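Local coordinates for putative phosphomethylpyrimidine kinase (Bacteroides thetaiotaomicron, PDB 3MBJ), which probably phosphorylates pyridoxal and related vitamin B6 compounds using ATP, and binds zinc, at residues 241-246 with 284-289; 249-254 with 270-275; 216-221 with 264-269. All blocks are in the same frame, centred on the assembly; numbering follows the deposited sequence.

Interaction 1. Residues 241-246 with 284-289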
# COMPACT_ATOMS: atom_id res chain seq x y z
N LEU A 241 -14.52 -21.10 -0.97
CA LEU A 241 -14.90 -21.31 -2.38
C LEU A 241 -15.54 -20.07 -3.00
O LEU A 241 -15.11 -19.66 -4.09
CB LEU A 241 -15.75 -22.55 -2.58
CG LEU A 241 -16.25 -22.91 -4.00
CD1 LEU A 241 -15.13 -22.89 -5.08
CD2 LEU A 241 -16.90 -24.28 -3.98
N PRO A 242 -16.57 -19.50 -2.34
CA PRO A 242 -17.21 -18.34 -2.93
C PRO A 242 -16.32 -17.09 -2.98
O PRO A 242 -16.46 -16.30 -3.91
CB PRO A 242 -18.51 -18.17 -2.09
CG PRO A 242 -18.22 -18.80 -0.82
CD PRO A 242 -17.36 -20.01 -1.20
N MSE A 243 -15.37 -16.92 -2.05
CA MSE A 243 -14.46 -15.79 -2.20
C MSE A 243 -13.54 -16.01 -3.39
O MSE A 243 -13.22 -15.06 -4.11
CB MSE A 243 -13.67 -15.46 -0.93
CG MSE A 243 -13.49 -13.93 -0.78
SE MSE A 243 -15.10 -13.04 0.01
CE MSE A 243 -16.03 -12.61 -1.57
N ALA A 244 -13.15 -17.27 -3.63
CA ALA A 244 -12.32 -17.58 -4.78
C ALA A 244 -13.12 -17.24 -6.06
O ALA A 244 -12.59 -16.62 -7.00
CB ALA A 244 -11.84 -19.11 -4.77
N LEU A 245 -14.40 -17.59 -6.11
CA LEU A 245 -15.21 -17.25 -7.27
C LEU A 245 -15.21 -15.73 -7.48
O LEU A 245 -15.06 -15.24 -8.61
CB LEU A 245 -16.66 -17.77 -7.13
CG LEU A 245 -16.92 -19.28 -7.11
CD1 LEU A 245 -18.45 -19.51 -7.03
CD2 LEU A 245 -16.31 -20.02 -8.34
N ASP A 246 -15.35 -14.99 -6.39
CA ASP A 246 -15.39 -13.55 -6.41
C ASP A 246 -14.08 -12.89 -6.83
O ASP A 246 -14.09 -12.00 -7.69
CB ASP A 246 -15.81 -13.02 -5.06
CG ASP A 246 -17.14 -12.31 -5.11
OD1 ASP A 246 -17.31 -11.52 -6.03
OD2 ASP A 246 -17.99 -12.51 -4.23
N GLN A 284 -13.13 -5.17 -1.76
CA GLN A 284 -14.04 -4.27 -1.05
C GLN A 284 -15.54 -4.58 -1.26
O GLN A 284 -16.31 -4.31 -0.38
CB GLN A 284 -13.76 -2.79 -1.39
CG GLN A 284 -12.53 -2.17 -0.63
CD GLN A 284 -12.44 -0.62 -0.71
OE1 GLN A 284 -13.43 0.09 -0.54
NE2 GLN A 284 -11.24 -0.11 -0.95
N MSE A 285 -15.96 -5.12 -2.40
CA MSE A 285 -17.40 -5.53 -2.60
C MSE A 285 -17.47 -6.95 -3.16
O MSE A 285 -17.14 -7.16 -4.30
CB MSE A 285 -18.17 -4.55 -3.52
N ALA A 286 -17.83 -7.93 -2.35
CA ALA A 286 -18.25 -9.26 -2.84
C ALA A 286 -19.64 -9.26 -3.54
O ALA A 286 -20.41 -8.35 -3.35
CB ALA A 286 -18.28 -10.19 -1.68
N SER A 287 -19.97 -10.26 -4.34
CA SER A 287 -21.32 -10.41 -4.91
C SER A 287 -21.82 -11.87 -4.89
O SER A 287 -22.87 -12.17 -5.41
CB SER A 287 -21.38 -9.86 -6.34
OG SER A 287 -20.57 -10.62 -7.24
N TYR A 288 -21.08 -12.79 -4.26
CA TYR A 288 -21.47 -14.20 -4.31
C TYR A 288 -22.80 -14.42 -3.65
O TYR A 288 -23.24 -13.65 -2.76
CB TYR A 288 -20.44 -15.14 -3.71
CG TYR A 288 -20.14 -15.03 -2.23
CD1 TYR A 288 -21.03 -15.52 -1.27
CD2 TYR A 288 -18.91 -14.56 -1.77
CE1 TYR A 288 -20.75 -15.46 0.10
CE2 TYR A 288 -18.63 -14.52 -0.41
CZ TYR A 288 -19.55 -14.97 0.51
OH TYR A 288 -19.26 -14.91 1.86
N GLU A 289 -23.44 -15.49 -4.09
CA GLU A 289 -24.76 -15.86 -3.62
C GLU A 289 -24.77 -17.34 -3.30
O GLU A 289 -24.21 -18.16 -4.05
CB GLU A 289 -25.78 -15.63 -4.71
CG GLU A 289 -26.24 -14.23 -4.93
CD GLU A 289 -27.31 -14.22 -6.00
OE1 GLU A 289 -28.42 -14.70 -5.72
OE2 GLU A 289 -27.02 -13.81 -7.13
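The ring of Y288 lies against the first turns of helix 241-260, where P242, M243 and D246 each meet a different part of it. Y288 CB sits beside the carboxylate of D246, 3.6 Å from OD2. With chi1 at 65°, CG lies between the backbone N and the carbonyl carbon, and the ring is brought down onto the helix. P242 comes over one face, its CB 3.6 Å from the centroid of the Y288 ring in a CH-pi contact displaced toward the CG side. Along the rim CD2 is 3.3 Å from D246 OD2, while CE2 is met by selenomethionine M243. Two conformers are modelled for M243; in one, SE lies at the ring edge as a Met-aromatic contact, which is doubtful for the other. At the tip, OH leaves the segment pair and bonds to the backbone O of R257 in a second subunit.

The chain here returns across the start of the helix just before strand 289-290, which pairs antiparallel with strand 207-214 in the sheet of the ribokinase-like fold, and D246 holds it there. Its OD2 accepts from two successive backbone amides, S287 N at 3.0 Å and Y288 N at 3.1 Å, both on the syn side. The first bond is the straighter (156° against 135°), and S287 N also makes a weak bond to OD1. That second oxygen is engaged by Q250 NE2 one turn further along the helix, so both ends of this buried carboxylate are satisfied. An alanine in place of D246 would leave the amides of S287 and Y288 without their acceptor and is likely to let the segment drift from the helix. A286 packs its methyl against OD2, 3.5 Å away.

Interaction 2. Residues 249-254 with 270-275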
# COMPACT_ATOMS: atom_id res chain seq x y z
N THR A 249 -13.44 -13.76 -10.60
CA THR A 249 -14.36 -13.11 -11.55
C THR A 249 -14.06 -11.60 -11.59
O THR A 249 -14.03 -11.01 -12.66
CB THR A 249 -15.84 -13.31 -11.20
OG1 THR A 249 -16.03 -12.96 -9.84
CG2 THR A 249 -16.25 -14.75 -11.34
N GLN A 250 -13.78 -10.98 -10.43
CA GLN A 250 -13.49 -9.54 -10.36
C GLN A 250 -12.17 -9.21 -11.02
O GLN A 250 -12.04 -8.22 -11.71
CB GLN A 250 -13.49 -9.00 -8.91
CG GLN A 250 -14.93 -8.94 -8.33
CD GLN A 250 -14.99 -8.34 -6.96
OE1 GLN A 250 -14.19 -7.46 -6.61
NE2 GLN A 250 -15.95 -8.80 -6.16
N PHE A 251 -11.19 -10.09 -10.83
CA PHE A 251 -9.89 -9.91 -11.43
C PHE A 251 -9.99 -9.91 -12.95
O PHE A 251 -9.48 -8.99 -13.61
CB PHE A 251 -8.95 -11.01 -11.00
CG PHE A 251 -7.61 -10.90 -11.61
CD1 PHE A 251 -6.70 -9.98 -11.09
CD2 PHE A 251 -7.24 -11.70 -12.66
CE1 PHE A 251 -5.45 -9.82 -11.59
CE2 PHE A 251 -5.93 -11.58 -13.21
CZ PHE A 251 -5.05 -10.60 -12.66
N ILE A 252 -10.65 -10.92 -13.50
CA ILE A 252 -10.94 -10.95 -14.95
C ILE A 252 -11.70 -9.68 -15.43
O ILE A 252 -11.35 -9.09 -16.47
CB ILE A 252 -11.76 -12.18 -15.34
CG1 ILE A 252 -10.98 -13.49 -15.08
CG2 ILE A 252 -12.15 -12.08 -16.83
CD1 ILE A 252 -9.70 -13.58 -15.82
N LEU A 253 -12.74 -9.30 -14.71
CA LEU A 253 -13.54 -8.10 -15.05
C LEU A 253 -12.65 -6.85 -15.07
O LEU A 253 -12.68 -6.04 -16.00
CB LEU A 253 -14.69 -7.95 -14.05
CG LEU A 253 -15.74 -6.90 -14.36
CD1 LEU A 253 -16.32 -7.04 -15.82
CD2 LEU A 253 -16.90 -6.89 -13.25
N GLN A 254 -11.80 -6.72 -14.06
CA GLN A 254 -10.83 -5.61 -14.02
C GLN A 254 -9.91 -5.59 -15.23
O GLN A 254 -9.62 -4.51 -15.81
CB GLN A 254 -10.02 -5.62 -12.73
CG GLN A 254 -10.80 -5.18 -11.52
CD GLN A 254 -10.31 -5.80 -10.23
OE1 GLN A 254 -9.12 -6.18 -10.07
NE2 GLN A 254 -11.21 -5.80 -9.24
N ILE A 270 -6.15 -10.25 -22.48
CA ILE A 270 -6.35 -9.21 -21.47
C ILE A 270 -4.98 -8.57 -21.13
O ILE A 270 -3.96 -9.27 -21.13
CB ILE A 270 -6.95 -9.89 -20.22
CG1 ILE A 270 -8.38 -10.32 -20.46
CG2 ILE A 270 -6.93 -8.99 -19.01
CD1 ILE A 270 -8.81 -11.47 -19.42
N LEU A 271 -4.93 -7.25 -20.90
CA LEU A 271 -3.66 -6.59 -20.51
C LEU A 271 -3.27 -6.92 -19.02
O LEU A 271 -3.32 -6.08 -18.12
CB LEU A 271 -3.72 -5.08 -20.74
CG LEU A 271 -3.91 -4.68 -22.21
CD1 LEU A 271 -4.21 -3.21 -22.37
CD2 LEU A 271 -2.69 -5.07 -23.06
N LEU A 272 -2.97 -8.17 -18.80
CA LEU A 272 -2.74 -8.72 -17.51
C LEU A 272 -1.79 -7.91 -16.63
O LEU A 272 -2.02 -7.77 -15.42
CB LEU A 272 -2.11 -10.10 -17.70
CG LEU A 272 -1.83 -10.97 -16.49
CD1 LEU A 272 -3.10 -11.08 -15.62
CD2 LEU A 272 -1.37 -12.36 -16.98
N GLU A 273 -0.76 -7.36 -17.24
CA GLU A 273 0.26 -6.67 -16.47
C GLU A 273 -0.28 -5.38 -15.86
O GLU A 273 0.25 -4.93 -14.84
CB GLU A 273 1.50 -6.35 -17.31
CG GLU A 273 2.25 -7.58 -17.77
CD GLU A 273 1.59 -8.34 -18.94
OE1 GLU A 273 0.68 -7.85 -19.66
OE2 GLU A 273 2.00 -9.47 -19.11
N LYS A 274 -1.32 -4.79 -16.47
CA LYS A 274 -1.88 -3.57 -15.92
C LYS A 274 -2.71 -3.87 -14.69
O LYS A 274 -2.96 -2.98 -13.93
CB LYS A 274 -2.78 -2.82 -16.90
CG LYS A 274 -2.04 -2.35 -18.15
CD LYS A 274 -2.91 -1.44 -19.07
CE LYS A 274 -2.14 -0.17 -19.41
NZ LYS A 274 -2.96 1.00 -19.53
N VAL A 275 -3.14 -5.11 -14.50
CA VAL A 275 -3.94 -5.45 -13.32
C VAL A 275 -3.38 -6.54 -12.39
O VAL A 275 -3.97 -6.80 -11.38
CB VAL A 275 -5.39 -5.84 -13.73
CG1 VAL A 275 -6.07 -4.63 -14.44
CG2 VAL A 275 -5.39 -7.10 -14.63
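I270 reaches the methyl end of I252 with its own, CD1 to CD1 at 4.3 Å, and so begins a buried apolar seam between helix 241-260 and the chain that returns toward it. Within the ribokinase-like fold this seam joins the long helix to an inverse gamma turn centred on L271, which kinks the backbone and leads into the weakly bonded helix 272-275. I252 starts out away from the returning chain, and only the far end of its side chain bends back to meet I270.

L272 comes next. Its CD1 meets the ring of F251 at the edge, near the ring plane, 3.6 Å from CZ, and the two side chains cross at about a right angle. F251 achieves this reach because its CG stands anti to the backbone N (chi1 179°), which sends the ring out from the helix to the short one. T226 and V230 of helix 223-236 also pack on this ring, and L279 adds a loop contact.

V275, the last residue, touches F251 and Q254. Its CG2 approaches F251 CZ to 4.0 Å, and its backbone O comes obliquely to the same ring, 3.4 Å from CE1. The contact lies near a zinc site: the side chain of V275 is about 8 Å from that of H277, and the side chain of F251 about 8 Å from that of D280, both zinc-binding. No hydrogen bond crosses between the segments, so shape and apolar fit do the work. The other branch of V275 turns to the helix backbone, with CG1 3.8 Å from Q254 O.

Interaction 3. Residues 216-221 with 264-269; sequences LPAHYP and YDNREG
Two tyrosine rings and an amide meet where 216-221 passes 264-269. At the edge of the Y220 ring, near its plane, stands Y264 CD2, 4.2 Å from CE1, while N266 OD1 lies in the plane of the Y264 ring at its edge. N266 CG lies anti to the carbonyl carbon (chi1 -71°), which carries the amide to Y220 and the waters; it is turned 46° from the Y220 ring, with OD1 3.6 Å from Y220 CE1. On one face of the H219 imidazole rests P221 N.

No direct hydrogen bond joins the segments; water does. One water accepts from N266 ND2 and from H219 N, a second accepts from ND2 and donates weakly to P217 O, and a third donates to OD1 and lies 2.5 Å from Y220 OH. A fourth donates to both P221 O and R267 O.

D265, just ahead of the 3-10 turn 266-268, forms an Asx turn with R267 N, and R267 closes a side-on salt bridge, its NE 3.0 Å from D265 OD1. G269, at phi 96°, adopts a conformation where a side chain would jam against the preceding carbonyl. Its O accepts from Y264 OH at 2.6 Å.

In this ribokinase-like fold the contact joins the loop between strand 207-214 and helix 223-236 to the one leading toward helix 272-275. Both tyrosines also rest on helix 241-260, Y220 on I256 and T259, Y264 on T259.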
# COMPACT_ATOMS: atom_id res chain seq x y z
N LEU A 216 -18.86 -7.88 -21.14
CA LEU A 216 -18.43 -6.97 -22.21
C LEU A 216 -18.27 -7.80 -23.50
O LEU A 216 -17.82 -8.93 -23.45
CB LEU A 216 -17.13 -6.24 -21.81
CG LEU A 216 -17.34 -5.17 -20.71
CD1 LEU A 216 -17.49 -5.80 -19.30
CD2 LEU A 216 -16.25 -4.07 -20.75
N PRO A 217 -18.73 -7.27 -24.65
CA PRO A 217 -18.71 -8.10 -25.88
C PRO A 217 -17.31 -8.20 -26.50
O PRO A 217 -17.02 -7.54 -27.48
CB PRO A 217 -19.68 -7.37 -26.82
CG PRO A 217 -19.55 -5.93 -26.43
CD PRO A 217 -19.29 -5.93 -24.90
N ALA A 218 -16.45 -9.03 -25.92
CA ALA A 218 -15.11 -9.24 -26.45
C ALA A 218 -14.59 -10.59 -25.95
O ALA A 218 -14.82 -10.95 -24.80
CB ALA A 218 -14.20 -8.11 -26.04
N HIS A 219 -13.96 -11.36 -26.82
CA HIS A 219 -13.36 -12.62 -26.45
C HIS A 219 -11.84 -12.40 -26.39
O HIS A 219 -11.24 -11.97 -27.37
CB HIS A 219 -13.70 -13.72 -27.47
CG HIS A 219 -12.94 -15.01 -27.28
ND1 HIS A 219 -13.04 -15.77 -26.13
CD2 HIS A 219 -12.07 -15.67 -28.09
CE1 HIS A 219 -12.26 -16.83 -26.23
NE2 HIS A 219 -11.67 -16.81 -27.41
N TYR A 220 -11.24 -12.67 -25.25
CA TYR A 220 -9.79 -12.61 -25.12
C TYR A 220 -9.28 -14.01 -24.81
O TYR A 220 -9.54 -14.53 -23.72
CB TYR A 220 -9.37 -11.66 -24.01
CG TYR A 220 -9.90 -10.27 -24.13
CD1 TYR A 220 -9.24 -9.32 -24.89
CD2 TYR A 220 -11.07 -9.89 -23.46
CE1 TYR A 220 -9.72 -8.01 -25.02
CE2 TYR A 220 -11.55 -8.57 -23.58
CZ TYR A 220 -10.87 -7.65 -24.35
OH TYR A 220 -11.32 -6.39 -24.46
N PRO A 221 -8.60 -14.65 -25.79
CA PRO A 221 -8.02 -15.95 -25.54
C PRO A 221 -7.11 -15.89 -24.31
O PRO A 221 -6.39 -14.91 -24.09
CB PRO A 221 -7.23 -16.23 -26.82
CG PRO A 221 -7.91 -15.42 -27.87
CD PRO A 221 -8.33 -14.17 -27.16
N TYR A 264 -7.74 -2.31 -30.19
CA TYR A 264 -6.95 -3.40 -29.67
C TYR A 264 -7.20 -4.69 -30.45
O TYR A 264 -8.30 -4.95 -30.88
CB TYR A 264 -7.31 -3.61 -28.18
CG TYR A 264 -6.38 -4.56 -27.45
CD1 TYR A 264 -5.09 -4.20 -27.16
CD2 TYR A 264 -6.82 -5.82 -27.04
CE1 TYR A 264 -4.24 -5.08 -26.49
CE2 TYR A 264 -5.99 -6.70 -26.39
CZ TYR A 264 -4.71 -6.34 -26.09
OH TYR A 264 -3.87 -7.25 -25.42
N ASP A 265 -6.18 -5.51 -30.61
CA ASP A 265 -6.32 -6.79 -31.26
C ASP A 265 -6.52 -7.79 -30.13
O ASP A 265 -5.58 -8.12 -29.38
CB ASP A 265 -5.10 -7.07 -32.14
CG ASP A 265 -5.07 -8.47 -32.73
OD1 ASP A 265 -5.95 -9.31 -32.45
OD2 ASP A 265 -4.11 -8.74 -33.47
N ASN A 266 -7.75 -8.29 -30.03
CA ASN A 266 -8.19 -9.04 -28.86
C ASN A 266 -7.44 -10.34 -28.66
O ASN A 266 -7.41 -10.92 -27.55
CB ASN A 266 -9.69 -9.33 -28.92
CG ASN A 266 -10.56 -8.08 -28.70
OD1 ASN A 266 -10.07 -6.96 -28.43
ND2 ASN A 266 -11.90 -8.29 -28.81
N ARG A 267 -6.85 -10.82 -29.75
CA ARG A 267 -6.15 -12.08 -29.73
C ARG A 267 -4.88 -12.03 -28.85
O ARG A 267 -4.41 -13.06 -28.37
CB ARG A 267 -5.79 -12.48 -31.16
CG ARG A 267 -7.00 -12.80 -32.00
CD ARG A 267 -6.58 -13.04 -33.43
NE ARG A 267 -6.05 -11.81 -34.02
CZ ARG A 267 -5.55 -11.73 -35.26
NH1 ARG A 267 -5.50 -12.79 -36.05
NH2 ARG A 267 -5.06 -10.58 -35.71
N GLU A 268 -4.38 -10.82 -28.63
CA GLU A 268 -3.28 -10.58 -27.71
C GLU A 268 -3.63 -10.84 -26.23
O GLU A 268 -2.72 -10.97 -25.43
CB GLU A 268 -2.69 -9.18 -27.90
CG GLU A 268 -2.09 -9.00 -29.27
CD GLU A 268 -1.16 -7.79 -29.42
OE1 GLU A 268 -0.88 -7.06 -28.46
OE2 GLU A 268 -0.70 -7.60 -30.56
N GLY A 269 -4.91 -10.93 -25.89
CA GLY A 269 -5.32 -11.22 -24.52
C GLY A 269 -5.64 -9.99 -23.68
O GLY A 269 -5.46 -8.84 -24.11
O HOH W 1 -14.32 -6.45 -29.12
O HOH W 2 -13.74 -10.31 -29.74
O HOH W 3 -10.54 -5.05 -26.43
O HOH W 4 -4.08 -14.09 -25.65

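Helix 241-260 serves interactions 1 and 2 directly, whereas interaction 3 joins loops that pack on its later turns. Interaction 2 is buried, largely apolar and without a hydrogen bond across it. The other two are only partly buried, and their polar chemistry differs: a carboxylate grips backbone amides directly in interaction 1, while water carries the bonding in interaction 3. Q250 NE2, bonded to M285 O, links the first two. Interaction 3 runs straight into interaction 2, since G269 precedes I270, whose N packs on Y220 CB. A second subunit closes over interaction 1, a third reaches interactions 1 and 2, and a fourth touches interactions 2 and 3.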